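Local atomic coordinates of putative alpha-ketoglutarate-dependent taurine dioxygenase (Burkholderia xenovorans, PDB entry 5HSX), a protein that probably acts as an iron- and 2-oxoglutarate-dependent dioxygenase of the TfdA/TauD family, though its substrate is not established. Residues R208-P211 with E212-E215; W152-L155 with V156-Y159. One frame throughout, in Å; residues are numbered along the deposited sequence.

Contact 1: residues R208-P211 with E212-E215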
loop_
_atom_site.group_PDB
_atom_site.type_symbol
_atom_site.label_atom_id
_atom_site.label_comp_id
_atom_site.label_asym_id
_atom_site.label_seq_id
_atom_site.Cartn_x
_atom_site.Cartn_y
_atom_site.Cartn_z
ATOM N N ARG B 208 -12.852 19.603 4.368
ATOM C CA ARG B 208 -13.317 19.670 5.750
ATOM C C ARG B 208 -12.263 20.332 6.626
ATOM O O ARG B 208 -11.117 19.870 6.684
ATOM C CB ARG B 208 -13.644 18.282 6.311
ATOM C CG ARG B 208 -14.120 18.395 7.764
ATOM C CD ARG B 208 -14.557 17.060 8.406
ATOM N NE ARG B 208 -15.086 17.358 9.742
ATOM C CZ ARG B 208 -15.644 16.473 10.569
ATOM N NH1 ARG B 208 -15.761 15.201 10.206
ATOM N NH2 ARG B 208 -16.080 16.871 11.761
ATOM N N VAL B 209 -12.664 21.384 7.338
ATOM C CA VAL B 209 -11.754 22.066 8.252
ATOM C C VAL B 209 -11.727 21.330 9.586
ATOM O O VAL B 209 -12.743 21.251 10.286
ATOM C CB VAL B 209 -12.160 23.532 8.439
ATOM C CG1 VAL B 209 -11.195 24.197 9.390
ATOM C CG2 VAL B 209 -12.177 24.229 7.080
ATOM N N HIS B 210 -10.554 20.831 9.960
ATOM C CA HIS B 210 -10.439 20.001 11.157
ATOM C C HIS B 210 -10.765 20.818 12.406
ATOM O O HIS B 210 -10.168 21.882 12.624
ATOM C CB HIS B 210 -9.030 19.409 11.243
ATOM C CG HIS B 210 -8.900 18.291 12.227
ATOM N ND1 HIS B 210 -8.981 18.482 13.588
ATOM C CD2 HIS B 210 -8.681 16.963 12.043
ATOM C CE1 HIS B 210 -8.831 17.321 14.202
ATOM N NE2 HIS B 210 -8.637 16.385 13.288
ATOM N N PRO B 211 -11.698 20.363 13.251
ATOM C CA PRO B 211 -12.141 21.211 14.373
ATOM C C PRO B 211 -11.133 21.354 15.509
ATOM O O PRO B 211 -11.311 22.247 16.347
ATOM C CB PRO B 211 -13.423 20.520 14.861
ATOM C CG PRO B 211 -13.291 19.120 14.424
ATOM C CD PRO B 211 -12.511 19.139 13.124
ATOM N N GLU B 212 -10.101 20.518 15.586
ATOM C CA GLU B 212 -9.099 20.663 16.635
ATOM C C GLU B 212 -7.784 21.250 16.137
ATOM O O GLU B 212 -7.101 21.938 16.896
ATOM C CB GLU B 212 -8.821 19.316 17.311
ATOM C CG GLU B 212 -10.002 18.753 18.086
ATOM C CD GLU B 212 -9.646 17.490 18.863
ATOM O OE1 GLU B 212 -8.897 17.577 19.863
ATOM O OE2 GLU B 212 -10.112 16.404 18.468
ATOM N N THR B 213 -7.400 21.000 14.887
ATOM C CA THR B 213 -6.125 21.494 14.386
ATOM C C THR B 213 -6.258 22.641 13.400
ATOM O O THR B 213 -5.263 23.327 13.139
ATOM C CB THR B 213 -5.339 20.371 13.694
ATOM O OG1 THR B 213 -5.994 20.042 12.465
ATOM C CG2 THR B 213 -5.263 19.127 14.582
ATOM N N GLY B 214 -7.448 22.859 12.839
ATOM C CA GLY B 214 -7.629 23.871 11.825
ATOM C C GLY B 214 -7.124 23.483 10.454
ATOM O O GLY B 214 -7.231 24.291 9.522
ATOM N N GLU B 215 -6.575 22.278 10.298
ATOM C CA GLU B 215 -6.099 21.830 8.999
ATOM C C GLU B 215 -7.272 21.529 8.073
ATOM O O GLU B 215 -8.395 21.277 8.509
ATOM C CB GLU B 215 -5.227 20.584 9.148
ATOM C CG GLU B 215 -3.972 20.789 9.986
ATOM C CD GLU B 215 -3.376 19.481 10.469
ATOM O OE1 GLU B 215 -4.080 18.719 11.169
ATOM O OE2 GLU B 215 -2.206 19.197 10.133
#
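His210 is joined to Glu212, Thr213, Gly214 and Glu215 by backbone bonds, by bonds to the imidazole and by packing on its face. Two backbone bonds close the turn. His210 N donates to Glu215 O at 2.6 Å in an almost straight bond (177° at the hydrogen), and Gly214 N returns to His210 O at 2.9 Å, more bent. Gly214 has a positive phi of 77°, which turns the chain back toward the strand.

The imidazole is a second acceptor. With CG anti to the backbone N (chi1 -166°), the ring lies beside its own carbonyl carbon, and ND1 faces the amides that follow. Glu212 N reaches His210 ND1 at 3.1 Å near the ring plane, whereas Thr213 N, at 3.2 Å, comes from well out of that plane. Accepting from two N-H groups, ND1 is probably unprotonated, with the Glu212 bond the better aligned with the ring plane. NE2 bonds to Asp267, and the ring is thus fixed at both nitrogens.

Thr213 adds packing and an ST turn. Its CG2 sits over one face of the His210 ring, 4.2 Å from the centroid, in a CH-pi contact offset toward the rim. Its OG1 accepts from Glu215 N and donates to Glu215 OE1 at 2.7 Å.

The segments form the connection between antiparallel strands 200-209 and 216-218. Helix 44-57 lies against it through Leu55, which touches His210 and Glu212; Glu212 forms salt bridges with Arg269 and with Arg51 of that helix, and Glu215 with Arg58 just beyond it.

Contact 2: residues W152-L155 with V156-Y159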
loop_
_atom_site.group_PDB
_atom_site.type_symbol
_atom_site.label_atom_id
_atom_site.label_comp_id
_atom_site.label_asym_id
_atom_site.label_seq_id
_atom_site.Cartn_x
_atom_site.Cartn_y
_atom_site.Cartn_z
ATOM N N TRP B 152 -4.375 3.129 5.609
ATOM C CA TRP B 152 -4.955 4.446 5.810
ATOM C C TRP B 152 -4.267 5.450 4.893
ATOM O O TRP B 152 -3.095 5.288 4.538
ATOM C CB TRP B 152 -4.805 4.936 7.275
ATOM C CG TRP B 152 -5.688 4.240 8.283
ATOM C CD1 TRP B 152 -6.842 4.727 8.842
ATOM C CD2 TRP B 152 -5.472 2.953 8.866
ATOM N NE1 TRP B 152 -7.363 3.812 9.725
ATOM C CE2 TRP B 152 -6.539 2.714 9.761
ATOM C CE3 TRP B 152 -4.481 1.978 8.721
ATOM C CZ2 TRP B 152 -6.640 1.537 10.507
ATOM C CZ3 TRP B 152 -4.590 0.799 9.460
ATOM C CH2 TRP B 152 -5.656 0.597 10.341
ATOM N N THR B 153 -4.981 6.517 4.548
ATOM C CA THR B 153 -4.369 7.595 3.794
ATOM C C THR B 153 -4.651 8.922 4.483
ATOM O O THR B 153 -5.676 9.090 5.142
ATOM C CB THR B 153 -4.850 7.616 2.349
ATOM O OG1 THR B 153 -4.128 8.629 1.639
ATOM C CG2 THR B 153 -6.378 7.869 2.266
ATOM N N ASN B 154 -3.717 9.859 4.316
ATOM C CA ASN B 154 -3.726 11.134 5.031
ATOM C C ASN B 154 -4.407 12.172 4.142
ATOM O O ASN B 154 -3.810 12.670 3.187
ATOM C CB ASN B 154 -2.290 11.522 5.376
ATOM C CG ASN B 154 -2.186 12.834 6.111
ATOM O OD1 ASN B 154 -3.104 13.652 6.094
ATOM N ND2 ASN B 154 -1.046 13.051 6.751
ATOM N N LEU B 155 -5.662 12.516 4.466
ATOM C CA LEU B 155 -6.421 13.455 3.638
ATOM C C LEU B 155 -5.935 14.892 3.783
ATOM O O LEU B 155 -6.229 15.726 2.917
ATOM C CB LEU B 155 -7.907 13.382 3.994
ATOM C CG LEU B 155 -8.517 11.980 3.789
ATOM C CD1 LEU B 155 -10.002 12.012 4.144
ATOM C CD2 LEU B 155 -8.318 11.526 2.376
ATOM N N VAL B 156 -5.219 15.202 4.857
ATOM C CA VAL B 156 -4.687 16.553 5.028
ATOM C C VAL B 156 -3.463 16.746 4.143
ATOM O O VAL B 156 -3.353 17.732 3.401
ATOM C CB VAL B 156 -4.357 16.812 6.507
ATOM C CG1 VAL B 156 -3.584 18.121 6.653
ATOM C CG2 VAL B 156 -5.647 16.857 7.351
ATOM N N ALA B 157 -2.538 15.785 4.195
ATOM C CA ALA B 157 -1.413 15.785 3.261
ATOM C C ALA B 157 -1.901 15.820 1.817
ATOM O O ALA B 157 -1.354 16.562 0.985
ATOM C CB ALA B 157 -0.529 14.560 3.506
ATOM N N ALA B 158 -2.928 15.021 1.495
ATOM C CA ALA B 158 -3.436 14.998 0.127
ATOM C C ALA B 158 -3.962 16.369 -0.289
ATOM O O ALA B 158 -3.658 16.851 -1.385
ATOM C CB ALA B 158 -4.523 13.933 -0.021
ATOM N N TYR B 159 -4.744 17.021 0.579
ATOM C CA TYR B 159 -5.201 18.376 0.269
ATOM C C TYR B 159 -4.024 19.299 -0.004
ATOM O O TYR B 159 -4.023 20.054 -0.984
ATOM C CB TYR B 159 -6.054 18.944 1.412
ATOM C CG TYR B 159 -6.423 20.417 1.218
ATOM C CD1 TYR B 159 -7.500 20.781 0.411
ATOM C CD2 TYR B 159 -5.684 21.436 1.822
ATOM C CE1 TYR B 159 -7.841 22.118 0.211
ATOM C CE2 TYR B 159 -6.021 22.783 1.631
ATOM C CZ TYR B 159 -7.106 23.111 0.831
ATOM O OH TYR B 159 -7.448 24.430 0.628
#
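Asn154 OD1 meets two backbone amides at the start of helix 155-161. Ala157 N donates to Asn154 OD1 at 2.9 Å and nearly straight (169° at the hydrogen), but from above the amide plane and off the lone pairs; Val156 N lies equally close to OD1, and its 127° angle makes that bond weak. This is an N-cap. CG anti to the backbone N (chi1 180°) turns the amide beside the residue's own carbonyl, where OD1 can meet both N-H groups. Ala157 CB packs against the amide, 3.5 Å from Asn154 CG.

Regular helical bonds come next: Ala158 N to Asn154 O at 3.0 Å, then Tyr159 N to Leu155 O at 3.1 Å.

Further out, Asn154 ND2 donates to His28 O, which fixes the rotation of the capping amide. Backbone bonding to Phe252 holds Asn154 in its sheet, while Leu155 and Val156 rest on Ala217 of strand 216-218. Tyr159 OH bonds to Asp171 and Arg216.

Chemically, the buried amide uses both ends: its oxygen serves first-turn N-H groups that have no helical acceptor, Ala157 well and Val156 weakly, while its nitrogen donates to a loop carbonyl; the cap sits exactly where strand 150-154 gives way to the helix.

Contact 2 comes first along the chain and contact 1 later, yet they meet in space: Glu215 CB packs against Val156 CG1 at 3.9 Å, with the two centres about 13 Å apart. Arg58 also joins them, forming a salt bridge with Glu215 while touching the side chains of Asn154 and Val156. The sodium ion bound by His123, Asp125, His273 and Asn323 lies about 14 Å from the Arg208 side chain and about 12 Å from that of Leu155, so neither contact coordinates it. A nearer tie to this site runs along strand 150-154, where the ring of Trp152 meets that of the metal ligand His273.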